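Local coordinates for lysosome-associated membrane glycoprotein 2 (Mus musculus, PDB 5GV3), which helps build lysosomes, supports autophagy and keeps the lysosomal lumen acidic by directly inhibiting the proton channel TMEM175, at residues His80-His84 with Leu145-Val149; Val121-Ser127 with Glu158-Asp164. One frame throughout, in Å; residues are numbered along the deposited sequence.

Interaction 1. Residues His80-His84 with Leu145-Val149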
loop_
_atom_site.group_PDB
_atom_site.type_symbol
_atom_site.label_atom_id
_atom_site.label_comp_id
_atom_site.label_asym_id
_atom_site.label_seq_id
_atom_site.Cartn_x
_atom_site.Cartn_y
_atom_site.Cartn_z
ATOM N N HIS A 80 -16.003 0.941 11.457
ATOM C CA HIS A 80 -16.492 2.169 10.829
ATOM C C HIS A 80 -15.722 2.717 9.621
ATOM O O HIS A 80 -16.186 3.660 8.990
ATOM C CB HIS A 80 -16.623 3.280 11.866
ATOM C CG HIS A 80 -18.006 3.414 12.411
ATOM N ND1 HIS A 80 -18.952 4.223 11.816
ATOM C CD2 HIS A 80 -18.627 2.798 13.439
ATOM C CE1 HIS A 80 -20.083 4.135 12.488
ATOM N NE2 HIS A 80 -19.915 3.272 13.475
ATOM N N TYR A 81 -14.531 2.216 9.324
ATOM C CA TYR A 81 -14.075 2.342 7.943
ATOM C C TYR A 81 -13.182 1.157 7.641
ATOM O O TYR A 81 -12.472 0.658 8.514
ATOM C CB TYR A 81 -13.388 3.689 7.633
ATOM C CG TYR A 81 -11.974 3.948 8.134
ATOM C CD1 TYR A 81 -10.866 3.543 7.393
ATOM C CD2 TYR A 81 -11.751 4.688 9.281
ATOM C CE1 TYR A 81 -9.577 3.812 7.821
ATOM C CE2 TYR A 81 -10.467 4.964 9.716
ATOM C CZ TYR A 81 -9.384 4.523 8.985
ATOM O OH TYR A 81 -8.111 4.802 9.419
ATOM N N SER A 82 -13.272 0.676 6.408
ATOM C CA SER A 82 -12.532 -0.510 6.013
ATOM C C SER A 82 -11.336 -0.162 5.160
ATOM O O SER A 82 -11.392 0.750 4.334
ATOM C CB SER A 82 -13.441 -1.493 5.268
ATOM O OG SER A 82 -14.075 -0.865 4.166
ATOM N N ILE A 83 -10.258 -0.905 5.380
ATOM C CA ILE A 83 -9.080 -0.861 4.536
ATOM C C ILE A 83 -9.189 -2.076 3.640
ATOM O O ILE A 83 -9.182 -3.208 4.115
ATOM C CB ILE A 83 -7.780 -0.893 5.348
ATOM C CG1 ILE A 83 -7.724 0.287 6.315
ATOM C CG2 ILE A 83 -6.583 -0.861 4.430
ATOM C CD1 ILE A 83 -6.595 0.192 7.280
ATOM N N HIS A 84 -9.320 -1.835 2.344
ATOM C CA HIS A 84 -9.816 -2.858 1.440
ATOM C C HIS A 84 -9.181 -2.715 0.043
ATOM O O HIS A 84 -8.608 -1.675 -0.278
ATOM C CB HIS A 84 -11.352 -2.758 1.419
ATOM C CG HIS A 84 -12.020 -3.626 0.402
ATOM N ND1 HIS A 84 -11.724 -4.957 0.245
ATOM C CD2 HIS A 84 -13.004 -3.345 -0.485
ATOM C CE1 HIS A 84 -12.481 -5.461 -0.720
ATOM N NE2 HIS A 84 -13.243 -4.499 -1.188
ATOM N N LEU A 145 -1.680 5.570 10.377
ATOM C CA LEU A 145 -2.718 5.819 9.390
ATOM C C LEU A 145 -4.011 6.385 9.961
ATOM O O LEU A 145 -4.478 5.946 11.008
ATOM C CB LEU A 145 -3.022 4.524 8.637
ATOM C CG LEU A 145 -4.209 4.520 7.672
ATOM C CD1 LEU A 145 -3.991 5.514 6.553
ATOM C CD2 LEU A 145 -4.405 3.128 7.106
ATOM N N GLN A 146 -4.571 7.373 9.272
ATOM C CA GLN A 146 -5.948 7.789 9.527
ATOM C C GLN A 146 -6.619 8.279 8.252
ATOM O O GLN A 146 -6.210 9.269 7.650
ATOM C CB GLN A 146 -6.034 8.876 10.600
ATOM C CG GLN A 146 -7.495 9.200 10.946
ATOM C CD GLN A 146 -7.659 10.274 12.012
ATOM O OE1 GLN A 146 -6.708 10.969 12.373
ATOM N NE2 GLN A 146 -8.872 10.399 12.532
ATOM N N ALA A 147 -7.633 7.539 7.823
ATOM C CA ALA A 147 -8.498 7.980 6.746
ATOM C C ALA A 147 -9.669 8.737 7.349
ATOM O O ALA A 147 -9.967 8.577 8.537
ATOM C CB ALA A 147 -8.980 6.803 5.927
ATOM N N PHE A 148 -10.304 9.575 6.537
ATOM C CA PHE A 148 -11.470 10.339 6.957
ATOM C C PHE A 148 -11.161 11.116 8.226
ATOM O O PHE A 148 -11.727 10.858 9.284
ATOM C CB PHE A 148 -12.676 9.413 7.149
ATOM C CG PHE A 148 -12.898 8.470 5.994
ATOM C CD1 PHE A 148 -13.448 8.926 4.806
ATOM C CD2 PHE A 148 -12.552 7.133 6.096
ATOM C CE1 PHE A 148 -13.642 8.066 3.738
ATOM C CE2 PHE A 148 -12.749 6.262 5.035
ATOM C CZ PHE A 148 -13.295 6.729 3.852
ATOM N N VAL A 149 -10.231 12.055 8.114
ATOM C CA VAL A 149 -9.847 12.875 9.242
ATOM C C VAL A 149 -10.879 13.978 9.435
ATOM O O VAL A 149 -11.206 14.704 8.499
ATOM C CB VAL A 149 -8.466 13.497 9.032
ATOM C CG1 VAL A 149 -8.066 14.303 10.254
ATOM C CG2 VAL A 149 -7.436 12.409 8.740
#
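The phenol of Tyr81 reaches across to the chain at Ala147, and each part of it meets something different: its hydroxyl a backbone amide, one ring face a methyl group and the edge of a second ring. CB of Tyr81 already points at 145-149, and with CG between the backbone N and the carbonyl carbon (chi1 75°) the hydroxyl reaches Ala147. There the Ala147 N donates to Tyr81 OH over 3.2 Å, and at 174° the bond is almost straight. The same residue also covers the ring, for the Ala147 CB lies 4.0 Å from the Tyr81 ring centroid and over the face, a CH-pi contact. Farther back, near the root of the tyrosine, Phe148 turns an edge to that face in an offset edge-to-face pair, the planes inclined at 70°. Its CE2 atom comes within 3.7 Å of Tyr81 CB, while CD2 lies above the ring itself. One hydrogen bond and two ring contacts together fix both the reach and the rotation of the phenol.

Beside the tyrosine, Ile83 and Leu145 approach tip to tip, with Ile83 CD1 and Leu145 CD2 3.7 Å apart, and Phe74 of strand 68-76 touches both side chains. Gln146 turns the other way, its OE1 accepting a hydrogen bond from Ser155 N. Here strand 81-91 of the four-stranded antiparallel sheet packs against strand 136-146 of the mixed sheet and the loop that follows it, a buried contact between two beta sheets of the all-beta first lumenal domain of LAMP-2.

Interaction 2. Residues Val121-Ser127 with Glu158-Asp164; sequences VIFKCNS and EQVCEED
The ring of Phe123 lies obliquely against the neighbouring strand, with Phe123 CD1 3.5 Å from Gln159 O and Phe123 CZ 3.8 Å from Cys161 CB. The ring also meets that of Phe115, the planes about 60° apart. The carboxylate of Asp164 is the second flat group: its OD2 takes a weak, bent hydrogen bond from Asn126 N at 3.3 Å. Lys124 comes across Asp164 at about a right angle, its chain bent at chi3 (79°), and makes a long salt bridge of 3.9 Å from NZ to Asp164 OD2. The lysine also runs alongside Val160, pointing the same way.

Between these groups the backbones pair in parallel register. Gln159 N donates to Ile122 O, Gln159 O accepts from Lys124 N, and Cys161 N bonds to Lys124 O at 3.0 Å, so that Gln159 is bonded through both its N and its O. Where this ladder ends, the Cys125 SG and Cys161 SG atoms join at 2.1 Å, with a chi3 of 79°. The disulfide thus covalently links the last strand of this lumenal domain, 158-160, to its parallel neighbour 122-125 in the mixed sheet.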
loop_
_atom_site.group_PDB
_atom_site.type_symbol
_atom_site.label_atom_id
_atom_site.label_comp_id
_atom_site.label_asym_id
_atom_site.label_seq_id
_atom_site.Cartn_x
_atom_site.Cartn_y
_atom_site.Cartn_z
ATOM N N VAL A 121 -9.667 7.835 15.172
ATOM C CA VAL A 121 -8.423 7.378 15.781
ATOM C C VAL A 121 -7.336 7.254 14.726
ATOM O O VAL A 121 -7.617 7.183 13.528
ATOM C CB VAL A 121 -8.585 6.024 16.507
ATOM C CG1 VAL A 121 -9.723 6.090 17.520
ATOM C CG2 VAL A 121 -8.806 4.895 15.509
ATOM N N ILE A 122 -6.088 7.197 15.168
ATOM C CA ILE A 122 -5.008 6.917 14.239
ATOM C C ILE A 122 -4.597 5.465 14.421
ATOM O O ILE A 122 -4.395 5.000 15.543
ATOM C CB ILE A 122 -3.791 7.860 14.427
ATOM C CG1 ILE A 122 -2.651 7.459 13.481
ATOM C CG2 ILE A 122 -3.317 7.879 15.869
ATOM C CD1 ILE A 122 -1.755 8.610 13.084
ATOM N N PHE A 123 -4.543 4.726 13.319
ATOM C CA PHE A 123 -4.152 3.329 13.389
ATOM C C PHE A 123 -2.629 3.225 13.370
ATOM O O PHE A 123 -1.965 3.797 12.503
ATOM C CB PHE A 123 -4.759 2.530 12.238
ATOM C CG PHE A 123 -4.340 1.097 12.229
ATOM C CD1 PHE A 123 -4.848 0.212 13.161
ATOM C CD2 PHE A 123 -3.424 0.635 11.299
ATOM C CE1 PHE A 123 -4.451 -1.115 13.162
ATOM C CE2 PHE A 123 -3.030 -0.690 11.296
ATOM C CZ PHE A 123 -3.544 -1.563 12.232
ATOM N N LYS A 124 -2.074 2.496 14.326
ATOM C CA LYS A 124 -0.630 2.410 14.426
ATOM C C LYS A 124 -0.176 0.964 14.440
ATOM O O LYS A 124 -0.730 0.131 15.161
ATOM C CB LYS A 124 -0.111 3.128 15.681
ATOM C CG LYS A 124 1.414 3.257 15.704
ATOM C CD LYS A 124 2.017 3.262 17.111
ATOM C CE LYS A 124 2.093 1.856 17.680
ATOM N NZ LYS A 124 3.130 1.745 18.735
ATOM N N CYS A 125 0.831 0.676 13.625
ATOM C CA CYS A 125 1.457 -0.633 13.605
ATOM C C CYS A 125 2.853 -0.472 13.010
ATOM O O CYS A 125 3.026 -0.617 11.802
ATOM C CB CYS A 125 0.608 -1.621 12.785
ATOM S SG CYS A 125 1.029 -3.383 12.961
ATOM N N ASN A 126 3.845 -0.171 13.848
ATOM C CA ASN A 126 5.214 -0.033 13.359
ATOM C C ASN A 126 5.726 -1.463 12.968
ATOM O O ASN A 126 6.662 -1.576 12.189
ATOM C CB ASN A 126 6.131 0.778 14.364
ATOM C CG ASN A 126 6.135 2.387 14.100
ATOM O OD1 ASN A 126 5.731 2.895 13.058
ATOM N ND2 ASN A 126 6.634 3.145 15.057
ATOM N N SER A 127 5.105 -2.538 13.485
ATOM C CA SER A 127 5.456 -3.949 13.136
ATOM C C SER A 127 5.194 -4.404 11.681
ATOM O O SER A 127 4.325 -3.878 10.986
ATOM C CB SER A 127 4.725 -4.950 14.041
ATOM O OG SER A 127 4.864 -4.629 15.407
ATOM N N GLU A 158 -5.057 6.615 19.803
ATOM C CA GLU A 158 -4.409 5.559 19.006
ATOM C C GLU A 158 -5.164 4.222 19.041
ATOM O O GLU A 158 -5.725 3.832 20.068
ATOM C CB GLU A 158 -2.959 5.276 19.497
ATOM C CG GLU A 158 -2.884 4.713 20.945
ATOM C CD GLU A 158 -1.473 4.356 21.503
ATOM O OE1 GLU A 158 -0.417 4.437 20.841
ATOM O OE2 GLU A 158 -1.430 3.921 22.660
ATOM N N GLN A 159 -5.234 3.544 17.902
ATOM C CA GLN A 159 -5.576 2.128 17.945
ATOM C C GLN A 159 -4.377 1.336 17.443
ATOM O O GLN A 159 -3.942 1.479 16.300
ATOM C CB GLN A 159 -6.819 1.786 17.135
ATOM C CG GLN A 159 -6.964 0.287 16.985
ATOM C CD GLN A 159 -8.325 -0.125 16.514
ATOM O OE1 GLN A 159 -9.327 0.218 17.137
ATOM N NE2 GLN A 159 -8.380 -0.862 15.411
ATOM N N VAL A 160 -3.844 0.494 18.314
ATOM C CA VAL A 160 -2.621 -0.217 18.020
ATOM C C VAL A 160 -2.916 -1.638 17.548
ATOM O O VAL A 160 -3.755 -2.327 18.132
ATOM C CB VAL A 160 -1.711 -0.240 19.241
ATOM C CG1 VAL A 160 -0.398 -0.908 18.899
ATOM C CG2 VAL A 160 -1.461 1.184 19.722
ATOM N N CYS A 161 -2.242 -2.066 16.484
ATOM C CA CYS A 161 -2.405 -3.428 15.990
ATOM C C CYS A 161 -1.965 -4.410 17.067
ATOM O O CYS A 161 -1.152 -4.070 17.931
ATOM C CB CYS A 161 -1.614 -3.659 14.697
ATOM S SG CYS A 161 0.195 -3.514 14.831
ATOM N N GLU A 162 -2.506 -5.624 17.012
ATOM C CA GLU A 162 -2.199 -6.644 18.004
ATOM C C GLU A 162 -0.745 -7.063 17.971
ATOM O O GLU A 162 -0.194 -7.443 18.997
ATOM C CB GLU A 162 -3.078 -7.882 17.802
ATOM C CG GLU A 162 -2.864 -8.659 16.495
ATOM C CD GLU A 162 -3.588 -8.057 15.292
ATOM O OE1 GLU A 162 -3.700 -6.813 15.203
ATOM O OE2 GLU A 162 -4.050 -8.837 14.429
ATOM N N GLU A 163 -0.127 -7.003 16.795
ATOM C CA GLU A 163 1.260 -7.430 16.642
ATOM C C GLU A 163 2.175 -6.593 17.537
ATOM O O GLU A 163 3.180 -7.085 18.042
ATOM C CB GLU A 163 1.700 -7.345 15.175
ATOM C CG GLU A 163 1.061 -8.396 14.250
ATOM C CD GLU A 163 -0.402 -8.107 13.946
ATOM O OE1 GLU A 163 -0.872 -6.997 14.276
ATOM O OE2 GLU A 163 -1.086 -8.987 13.377
ATOM N N ASP A 164 1.808 -5.335 17.751
ATOM C CA ASP A 164 2.528 -4.489 18.697
ATOM C C ASP A 164 2.103 -4.796 20.134
ATOM O O ASP A 164 2.715 -4.315 21.087
ATOM C CB ASP A 164 2.298 -3.008 18.385
ATOM C CG ASP A 164 3.007 -2.560 17.129
ATOM O OD1 ASP A 164 3.883 -3.310 16.662
ATOM O OD2 ASP A 164 2.705 -1.458 16.619
#

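Interactions 1 and 2 meet at strand 136-146, which with the loop after it supplies one side of the first and is the antiparallel neighbour of strand 122-125 in the second. At the junction, Leu145 O and Phe123 N lie 2.6 Å apart, a probable hydrogen bond, and Gln146 packs on Val121 and Ile122. Interaction 1 is buried and joins two different sheets mainly through side chains, with one backbone amide bonded to a phenol. Interaction 2 is only partly buried and lies within one sheet: main-chain bonds and a disulfide do most of the work, while Lys124 and Glu158 lie on the face opposite Phe123. Phe115 connects the two, hydrogen-bonding to Ile83 through the backbone and meeting Phe123 through its ring.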